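Local coordinates for protein beta-carbonic anhydrase (Methanothermobacter thermautotrophicus, PDB 1G5C) that catalyses, as a zinc-dependent beta-class carbonic anhydrase, the reversible hydration of carbon dioxide to bicarbonate, at residues A[74-88]-A[144-158]. Residues are numbered along the deposited sequence; the frame is centred on the assembly and turned at random.
Sequences IYALGDNEIIIVGHT and LIPESIGVHGLIIDI. Unlike the reference sequence in segment 74-88: Asp79 (reference Val). With ZN (zinc ion), chain G; CA (calcium ion), chain H.
Strands 81-87 and 150-156 pair in parallel, Glu81 facing Gly150 and His87 facing Ile156, with segment axes 29° apart. The backbone ladder alternates between them: Ile82 N donates to Gly150 O (2.7 Å), Ile82 O accepts from His152 N, and the pattern repeats as far as Thr88 N on Ile156 O. Thr88 then adds a side-chain bond, its OG1 taking the N-H of Ile158 almost straight (2.9 Å, 173°).

Two other polar groups meet across the contact. The Tyr75 hydroxyl donates to Leu144 O (2.5 Å) from above the carbonyl plane, while Pro146 CD lies 3.2 Å from Tyr75 OH. A phenylalanine here would probably leave Leu144 O without this donor and lose the hydroxyl's close contact with Pro146. Glu81, its chain extended with CG anti to the backbone N, brings OE2 to the edge of the His152 ring; the bond from NE2 is weak, bent to 116°. His152 also bonds Asp169 N through ND1 and Glu170 through NE2, the Glu170 carboxylate lying near that of Glu81.

Apolar contacts sit at both ends. Ile74 CD1 meets Ile145 CD1 at 3.8 Å, the two side chains crossing at about a right angle, and Ile74 CG2 reaches Ile149 CD1. Farther along, Ile156 CG2 packs on His87 CB (3.5 Å) and Ile158 CD1 approaches the imidazole, whose NE2 binds zinc (2.1 Å) with Cys32, Cys90 and a water.

A largely helical connection without strands makes the pair a beta-alpha-beta crossover. Strand 27-32 flanks 81-87 and strand 163-165 flanks 150-156; helix 128-141 packs against Ile82, Ile84 and Val151, helix 40-45 against Val85 and Ile156, and Val109 and Leu107 of the second subunit against Tyr75 and Pro146.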
ATOM      1  N   ILE A  74      -7.861  -0.655 -10.583  1.00 17.71           N
ATOM      2  CA  ILE A  74      -8.935  -1.021 -11.502  1.00 15.13           C
ATOM      3  C   ILE A  74      -8.859  -0.326 -12.868  1.00 16.29           C
ATOM      4  O   ILE A  74      -8.825  -0.983 -13.909  1.00 15.42           O
ATOM      5  CB  ILE A  74     -10.325  -0.715 -10.882  1.00 15.32           C
ATOM      6  CG1 ILE A  74     -10.525  -1.537  -9.599  1.00 14.58           C
ATOM      7  CG2 ILE A  74     -11.418  -1.046 -11.878  1.00 20.02           C
ATOM      8  CD1 ILE A  74     -11.715  -1.109  -8.742  1.00  9.67           C
ATOM      9  N   TYR A  75      -8.799   0.997 -12.873  1.00 17.10           N
ATOM     10  CA  TYR A  75      -8.809   1.722 -14.133  1.00 19.06           C
ATOM     11  C   TYR A  75      -7.497   1.757 -14.916  1.00 21.19           C
ATOM     12  O   TYR A  75      -7.510   1.764 -16.147  1.00 22.78           O
ATOM     13  CB  TYR A  75      -9.323   3.142 -13.882  1.00 20.74           C
ATOM     14  CG  TYR A  75     -10.681   3.144 -13.209  1.00 21.31           C
ATOM     15  CD1 TYR A  75     -10.884   3.788 -11.988  1.00 22.74           C
ATOM     16  CD2 TYR A  75     -11.756   2.448 -13.777  1.00 25.10           C
ATOM     17  CE1 TYR A  75     -12.121   3.739 -11.348  1.00 21.31           C
ATOM     18  CE2 TYR A  75     -12.995   2.390 -13.153  1.00 20.97           C
ATOM     19  CZ  TYR A  75     -13.171   3.030 -11.939  1.00 24.66           C
ATOM     20  OH  TYR A  75     -14.399   2.937 -11.313  1.00 26.33           O
ATOM     21  N   ALA A  76      -6.374   1.774 -14.213  1.00 19.48           N
ATOM     22  CA  ALA A  76      -5.077   1.827 -14.878  1.00 21.51           C
ATOM     23  C   ALA A  76      -4.455   0.454 -15.111  1.00 22.42           C
ATOM     24  O   ALA A  76      -3.722   0.257 -16.081  1.00 22.61           O
ATOM     25  CB  ALA A  76      -4.114   2.680 -14.064  1.00 16.60           C
ATOM     26  N   LEU A  77      -4.756  -0.493 -14.228  1.00 22.20           N
ATOM     27  CA  LEU A  77      -4.152  -1.813 -14.307  1.00 23.72           C
ATOM     28  C   LEU A  77      -5.092  -2.968 -14.599  1.00 24.80           C
ATOM     29  O   LEU A  77      -4.686  -4.125 -14.515  1.00 25.93           O
ATOM     30  CB  LEU A  77      -3.368  -2.077 -13.016  1.00 23.56           C
ATOM     31  CG  LEU A  77      -2.216  -1.074 -12.787  1.00 25.89           C
ATOM     32  CD1 LEU A  77      -1.687  -1.144 -11.338  1.00 21.81           C
ATOM     33  CD2 LEU A  77      -1.095  -1.392 -13.788  1.00 24.56           C
ATOM     34  N   GLY A  78      -6.338  -2.658 -14.941  1.00 22.37           N
ATOM     35  CA  GLY A  78      -7.300  -3.700 -15.267  1.00 22.13           C
ATOM     36  C   GLY A  78      -7.753  -4.652 -14.164  1.00 21.08           C
ATOM     37  O   GLY A  78      -8.259  -5.737 -14.453  1.00 19.17           O
ATOM     38  N   ASP A  79      -7.586  -4.280 -12.901  1.00 20.40           N
ATOM     39  CA  ASP A  79      -8.025  -5.168 -11.823  1.00 19.89           C
ATOM     40  C   ASP A  79      -9.530  -5.359 -11.844  1.00 15.96           C
ATOM     41  O   ASP A  79     -10.293  -4.393 -11.979  1.00 15.88           O
ATOM     42  CB  ASP A  79      -7.583  -4.614 -10.471  1.00 22.25           C
ATOM     43  CG  ASP A  79      -6.109  -4.799 -10.248  1.00 28.63           C
ATOM     44  OD1 ASP A  79      -5.532  -4.109  -9.390  1.00 41.15           O
ATOM     45  OD2 ASP A  79      -5.522  -5.654 -10.936  1.00 34.82           O
ATOM     46  N   ASN A  80      -9.957  -6.606 -11.721  1.00 16.21           N
ATOM     47  CA  ASN A  80     -11.380  -6.902 -11.742  1.00 18.82           C
ATOM     48  C   ASN A  80     -11.762  -7.756 -10.547  1.00 17.97           C
ATOM     49  O   ASN A  80     -12.878  -8.244 -10.457  1.00 16.71           O
ATOM     50  CB  ASN A  80     -11.772  -7.594 -13.067  1.00 19.37           C
ATOM     51  CG  ASN A  80     -11.061  -8.914 -13.282  1.00 24.65           C
ATOM     52  OD1 ASN A  80     -10.698  -9.606 -12.330  1.00 24.84           O
ATOM     53  ND2 ASN A  80     -10.872  -9.283 -14.553  1.00 29.08           N
ATOM     54  N   GLU A  81     -10.825  -7.925  -9.620  1.00 19.25           N
ATOM     55  CA  GLU A  81     -11.089  -8.700  -8.413  1.00 19.31           C
ATOM     56  C   GLU A  81     -10.275  -8.151  -7.247  1.00 20.37           C
ATOM     57  O   GLU A  81      -9.049  -8.010  -7.335  1.00 17.39           O
ATOM     58  CB  GLU A  81     -10.741 -10.177  -8.637  1.00 20.46           C
ATOM     59  CG  GLU A  81     -10.930 -11.071  -7.410  1.00 24.41           C
ATOM     60  CD  GLU A  81     -10.993 -12.551  -7.771  1.00 32.32           C
ATOM     61  OE1 GLU A  81     -10.339 -12.952  -8.763  1.00 33.28           O
ATOM     62  OE2 GLU A  81     -11.691 -13.317  -7.069  1.00 35.84           O
ATOM     63  N   ILE A  82     -10.960  -7.846  -6.156  1.00 18.46           N
ATOM     64  CA  ILE A  82     -10.301  -7.315  -4.969  1.00 17.08           C
ATOM     65  C   ILE A  82     -10.578  -8.254  -3.803  1.00 18.19           C
ATOM     66  O   ILE A  82     -11.715  -8.715  -3.632  1.00 18.15           O
ATOM     67  CB  ILE A  82     -10.861  -5.918  -4.594  1.00 17.90           C
ATOM     68  CG1 ILE A  82     -10.640  -4.936  -5.742  1.00 18.59           C
ATOM     69  CG2 ILE A  82     -10.192  -5.421  -3.307  1.00 13.82           C
ATOM     70  CD1 ILE A  82     -11.313  -3.591  -5.530  1.00 20.85           C
ATOM     71  N   ILE A  83      -9.551  -8.530  -3.005  1.00 14.36           N
ATOM     72  CA  ILE A  83      -9.691  -9.403  -1.842  1.00 13.30           C
ATOM     73  C   ILE A  83      -9.139  -8.717  -0.603  1.00 13.47           C
ATOM     74  O   ILE A  83      -7.935  -8.407  -0.530  1.00 12.26           O
ATOM     75  CB  ILE A  83      -8.907 -10.749  -2.003  1.00 12.43           C
ATOM     76  CG1 ILE A  83      -9.351 -11.487  -3.259  1.00 15.80           C
ATOM     77  CG2 ILE A  83      -9.154 -11.640  -0.787  1.00 13.73           C
ATOM     78  CD1 ILE A  83      -8.522 -12.761  -3.563  1.00 18.80           C
ATOM     79  N   ILE A  84     -10.007  -8.446   0.364  1.00 10.90           N
ATOM     80  CA  ILE A  84      -9.531  -7.851   1.598  1.00 10.85           C
ATOM     81  C   ILE A  84      -9.166  -9.056   2.450  1.00 14.75           C
ATOM     82  O   ILE A  84      -9.936 -10.034   2.504  1.00 15.23           O
ATOM     83  CB  ILE A  84     -10.631  -7.040   2.320  1.00 14.81           C
ATOM     84  CG1 ILE A  84     -11.059  -5.847   1.452  1.00 14.50           C
ATOM     85  CG2 ILE A  84     -10.115  -6.588   3.698  1.00 11.00           C
ATOM     86  CD1 ILE A  84     -12.269  -5.049   2.002  1.00 13.82           C
ATOM     87  N   VAL A  85      -7.985  -9.021   3.072  1.00 10.18           N
ATOM     88  CA  VAL A  85      -7.559 -10.112   3.939  1.00  9.57           C
ATOM     89  C   VAL A  85      -7.206  -9.586   5.336  1.00 14.31           C
ATOM     90  O   VAL A  85      -6.178  -8.912   5.540  1.00 12.70           O
ATOM     91  CB  VAL A  85      -6.326 -10.874   3.367  1.00 13.45           C
ATOM     92  CG1 VAL A  85      -5.963 -12.048   4.289  1.00 10.96           C
ATOM     93  CG2 VAL A  85      -6.626 -11.390   1.966  1.00  9.68           C
ATOM     94  N   GLY A  86      -8.092  -9.842   6.297  1.00 11.13           N
ATOM     95  CA  GLY A  86      -7.791  -9.439   7.656  1.00 10.69           C
ATOM     96  C   GLY A  86      -7.038 -10.602   8.273  1.00 12.82           C
ATOM     97  O   GLY A  86      -6.829 -11.623   7.609  1.00 13.23           O
ATOM     98  N   HIS A  87      -6.625 -10.484   9.531  1.00 11.93           N
ATOM     99  CA  HIS A  87      -5.912 -11.593  10.149  1.00 14.78           C
ATOM    100  C   HIS A  87      -6.195 -11.631  11.637  1.00 15.31           C
ATOM    101  O   HIS A  87      -6.533 -10.616  12.235  1.00 14.28           O
ATOM    102  CB  HIS A  87      -4.398 -11.459   9.924  1.00 10.80           C
ATOM    103  CG  HIS A  87      -3.797 -10.277  10.614  1.00 13.08           C
ATOM    104  ND1 HIS A  87      -3.259 -10.354  11.886  1.00 14.51           N
ATOM    105  CD2 HIS A  87      -3.692  -8.985  10.240  1.00 13.01           C
ATOM    106  CE1 HIS A  87      -2.857  -9.156  12.258  1.00 12.20           C
ATOM    107  NE2 HIS A  87      -3.102  -8.299  11.283  1.00 11.36           N
ATOM    108  N   THR A  88      -6.044 -12.808  12.229  1.00 15.47           N
ATOM    109  CA  THR A  88      -6.282 -12.960  13.657  1.00 15.55           C
ATOM    110  C   THR A  88      -5.159 -12.265  14.415  1.00 17.59           C
ATOM    111  O   THR A  88      -4.041 -12.108  13.897  1.00 19.74           O
ATOM    112  CB  THR A  88      -6.293 -14.440  14.065  1.00 13.73           C
ATOM    113  OG1 THR A  88      -5.070 -15.046  13.645  1.00 16.44           O
ATOM    114  CG2 THR A  88      -7.454 -15.179  13.418  1.00 12.55           C
ATOM    115  N   LEU A 144     -16.728   4.793  -6.933  1.00 23.94           N
ATOM    116  CA  LEU A 144     -15.459   4.623  -7.651  1.00 23.03           C
ATOM    117  C   LEU A 144     -15.213   3.149  -7.971  1.00 23.12           C
ATOM    118  O   LEU A 144     -14.367   2.810  -8.802  1.00 20.20           O
ATOM    119  CB  LEU A 144     -14.287   5.128  -6.807  1.00 24.81           C
ATOM    120  CG  LEU A 144     -13.898   6.588  -6.956  1.00 27.69           C
ATOM    121  CD1 LEU A 144     -12.779   6.931  -5.979  1.00 30.59           C
ATOM    122  CD2 LEU A 144     -13.459   6.834  -8.392  1.00 28.85           C
ATOM    123  N   ILE A 145     -15.940   2.270  -7.294  1.00 21.13           N
ATOM    124  CA  ILE A 145     -15.777   0.838  -7.522  1.00 22.39           C
ATOM    125  C   ILE A 145     -16.957   0.298  -8.352  1.00 22.65           C
ATOM    126  O   ILE A 145     -18.087   0.226  -7.860  1.00 21.19           O
ATOM    127  CB  ILE A 145     -15.718   0.080  -6.172  1.00 21.61           C
ATOM    128  CG1 ILE A 145     -14.678   0.728  -5.241  1.00 20.99           C
ATOM    129  CG2 ILE A 145     -15.387  -1.383  -6.416  1.00 23.95           C
ATOM    130  CD1 ILE A 145     -13.244   0.800  -5.820  1.00 19.13           C
ATOM    131  N   PRO A 146     -16.710  -0.088  -9.619  1.00 20.28           N
ATOM    132  CA  PRO A 146     -17.788  -0.613 -10.470  1.00 21.83           C
ATOM    133  C   PRO A 146     -18.297  -1.938  -9.922  1.00 23.77           C
ATOM    134  O   PRO A 146     -17.521  -2.729  -9.363  1.00 22.81           O
ATOM    135  CB  PRO A 146     -17.115  -0.791 -11.839  1.00 19.36           C
ATOM    136  CG  PRO A 146     -15.975   0.176 -11.813  1.00 22.93           C
ATOM    137  CD  PRO A 146     -15.461   0.059 -10.385  1.00 19.70           C
ATOM    138  N   GLU A 147     -19.594  -2.194 -10.077  1.00 23.13           N
ATOM    139  CA  GLU A 147     -20.139  -3.447  -9.574  1.00 21.95           C
ATOM    140  C   GLU A 147     -19.606  -4.623 -10.353  1.00 19.16           C
ATOM    141  O   GLU A 147     -19.664  -5.724  -9.879  1.00 16.47           O
ATOM    142  CB  GLU A 147     -21.669  -3.443  -9.582  1.00 25.33           C
ATOM    143  CG  GLU A 147     -22.241  -2.571  -8.485  1.00 29.91           C
ATOM    144  CD  GLU A 147     -23.749  -2.687  -8.356  1.00 33.83           C
ATOM    145  OE1 GLU A 147     -24.387  -3.236  -9.289  1.00 34.38           O
ATOM    146  OE2 GLU A 147     -24.291  -2.209  -7.329  1.00 33.34           O
ATOM    147  N   SER A 148     -19.059  -4.405 -11.542  1.00 20.32           N
ATOM    148  CA  SER A 148     -18.501  -5.538 -12.271  1.00 21.32           C
ATOM    149  C   SER A 148     -17.228  -6.079 -11.568  1.00 23.24           C
ATOM    150  O   SER A 148     -16.705  -7.133 -11.940  1.00 19.83           O
ATOM    151  CB  SER A 148     -18.157  -5.135 -13.700  1.00 22.23           C
ATOM    152  OG  SER A 148     -17.199  -4.100 -13.713  1.00 24.58           O
ATOM    153  N   ILE A 149     -16.734  -5.358 -10.558  1.00 21.62           N
ATOM    154  CA  ILE A 149     -15.539  -5.794  -9.824  1.00 21.18           C
ATOM    155  C   ILE A 149     -15.911  -6.774  -8.698  1.00 20.60           C
ATOM    156  O   ILE A 149     -16.795  -6.498  -7.891  1.00 17.47           O
ATOM    157  CB  ILE A 149     -14.789  -4.578  -9.191  1.00 19.42           C
ATOM    158  CG1 ILE A 149     -14.537  -3.498 -10.253  1.00 16.08           C
ATOM    159  CG2 ILE A 149     -13.464  -5.033  -8.593  1.00 20.60           C
ATOM    160  CD1 ILE A 149     -13.795  -4.006 -11.512  1.00 18.53           C
ATOM    161  N   GLY A 150     -15.245  -7.923  -8.640  1.00 18.72           N
ATOM    162  CA  GLY A 150     -15.551  -8.859  -7.572  1.00 18.35           C
ATOM    163  C   GLY A 150     -14.824  -8.438  -6.306  1.00 20.11           C
ATOM    164  O   GLY A 150     -13.623  -8.157  -6.357  1.00 23.55           O
ATOM    165  N   VAL A 151     -15.532  -8.378  -5.176  1.00 17.13           N
ATOM    166  CA  VAL A 151     -14.923  -7.970  -3.908  1.00 16.86           C
ATOM    167  C   VAL A 151     -15.176  -9.050  -2.858  1.00 18.14           C
ATOM    168  O   VAL A 151     -16.331  -9.348  -2.508  1.00 16.38           O
ATOM    169  CB  VAL A 151     -15.489  -6.616  -3.437  1.00 18.39           C
ATOM    170  CG1 VAL A 151     -14.761  -6.146  -2.190  1.00 18.25           C
ATOM    171  CG2 VAL A 151     -15.336  -5.585  -4.543  1.00 16.75           C
ATOM    172  N   HIS A 152     -14.087  -9.652  -2.384  1.00 13.47           N
ATOM    173  CA  HIS A 152     -14.158 -10.744  -1.426  1.00 13.41           C
ATOM    174  C   HIS A 152     -13.536 -10.365  -0.093  1.00 16.37           C
ATOM    175  O   HIS A 152     -12.662  -9.502  -0.026  1.00 16.58           O
ATOM    176  CB  HIS A 152     -13.435 -11.971  -2.000  1.00 13.68           C
ATOM    177  CG  HIS A 152     -13.830 -12.296  -3.415  1.00 20.35           C
ATOM    178  ND1 HIS A 152     -15.064 -12.805  -3.743  1.00 18.55           N
ATOM    179  CD2 HIS A 152     -13.146 -12.176  -4.580  1.00 17.03           C
ATOM    180  CE1 HIS A 152     -15.128 -12.994  -5.053  1.00 17.29           C
ATOM    181  NE2 HIS A 152     -13.980 -12.617  -5.580  1.00 18.79           N
ATOM    182  N   GLY A 153     -13.991 -11.021   0.968  1.00 17.15           N
ATOM    183  CA  GLY A 153     -13.462 -10.746   2.287  1.00 16.15           C
ATOM    184  C   GLY A 153     -13.027 -12.050   2.920  1.00 18.48           C
ATOM    185  O   GLY A 153     -13.795 -13.014   2.945  1.00 15.25           O
ATOM    186  N   LEU A 154     -11.798 -12.078   3.432  1.00 16.18           N
ATOM    187  CA  LEU A 154     -11.245 -13.272   4.049  1.00 14.52           C
ATOM    188  C   LEU A 154     -10.512 -12.867   5.301  1.00 17.23           C
ATOM    189  O   LEU A 154     -10.162 -11.700   5.477  1.00 16.38           O
ATOM    190  CB  LEU A 154     -10.205 -13.942   3.124  1.00 15.37           C
ATOM    191  CG  LEU A 154     -10.550 -14.299   1.677  1.00 14.70           C
ATOM    192  CD1 LEU A 154      -9.316 -14.879   0.981  1.00 15.88           C
ATOM    193  CD2 LEU A 154     -11.683 -15.289   1.655  1.00 15.59           C
ATOM    194  N   ILE A 155     -10.300 -13.838   6.182  1.00 13.79           N
ATOM    195  CA  ILE A 155      -9.499 -13.594   7.357  1.00 16.16           C
ATOM    196  C   ILE A 155      -8.511 -14.760   7.422  1.00 17.18           C
ATOM    197  O   ILE A 155      -8.894 -15.926   7.228  1.00 16.56           O
ATOM    198  CB  ILE A 155     -10.324 -13.507   8.652  1.00 17.44           C
ATOM    199  CG1 ILE A 155      -9.374 -13.169   9.806  1.00 18.42           C
ATOM    200  CG2 ILE A 155     -11.055 -14.803   8.913  1.00 15.21           C
ATOM    201  CD1 ILE A 155     -10.063 -12.718  11.085  1.00 17.35           C
ATOM    202  N   ILE A 156      -7.241 -14.445   7.658  1.00 15.45           N
ATOM    203  CA  ILE A 156      -6.217 -15.478   7.734  1.00 15.85           C
ATOM    204  C   ILE A 156      -5.727 -15.686   9.173  1.00 14.81           C
ATOM    205  O   ILE A 156      -5.603 -14.726   9.928  1.00 14.07           O
ATOM    206  CB  ILE A 156      -4.989 -15.110   6.830  1.00 16.09           C
ATOM    207  CG1 ILE A 156      -4.020 -16.292   6.750  1.00 18.46           C
ATOM    208  CG2 ILE A 156      -4.247 -13.872   7.395  1.00 12.51           C
ATOM    209  CD1 ILE A 156      -2.885 -16.080   5.706  1.00 19.82           C
ATOM    210  N   ASP A 157      -5.469 -16.941   9.547  1.00 14.48           N
ATOM    211  CA  ASP A 157      -4.923 -17.256  10.871  1.00 14.60           C
ATOM    212  C   ASP A 157      -3.470 -16.774  10.803  1.00 16.27           C
ATOM    213  O   ASP A 157      -2.689 -17.280  10.000  1.00 16.94           O
ATOM    214  CB  ASP A 157      -4.951 -18.771  11.122  1.00 16.67           C
ATOM    215  CG  ASP A 157      -4.425 -19.144  12.507  1.00 22.10           C
ATOM    216  OD1 ASP A 157      -3.260 -18.799  12.841  1.00 21.74           O
ATOM    217  OD2 ASP A 157      -5.178 -19.782  13.269  1.00 26.43           O
ATOM    218  N   ILE A 158      -3.101 -15.818  11.650  1.00 16.99           N
ATOM    219  CA  ILE A 158      -1.764 -15.254  11.604  1.00 19.32           C
ATOM    220  C   ILE A 158      -0.607 -16.224  11.900  1.00 20.77           C
ATOM    221  O   ILE A 158       0.550 -15.959  11.545  1.00 21.47           O
ATOM    222  CB  ILE A 158      -1.685 -13.992  12.518  1.00 17.67           C
ATOM    223  CG1 ILE A 158      -0.459 -13.142  12.144  1.00 17.15           C
ATOM    224  CG2 ILE A 158      -1.649 -14.393  14.001  1.00 16.63           C
ATOM    225  CD1 ILE A 158      -0.470 -12.619  10.699  1.00 12.10           C
TER
HETATM  226 ZN    ZN G1001      -3.173  -6.270  11.752  1.00 17.03          ZN
HETATM  227 CA    CA H1007     -20.855  -7.841  -9.667  1.00 33.41          CA
HETATM  228  O   HOH W   1     -18.706  -8.057  -8.168  1.00 24.48           O
HETATM  229  O   HOH W   2      -1.748  -6.389  13.192  1.00 15.71           O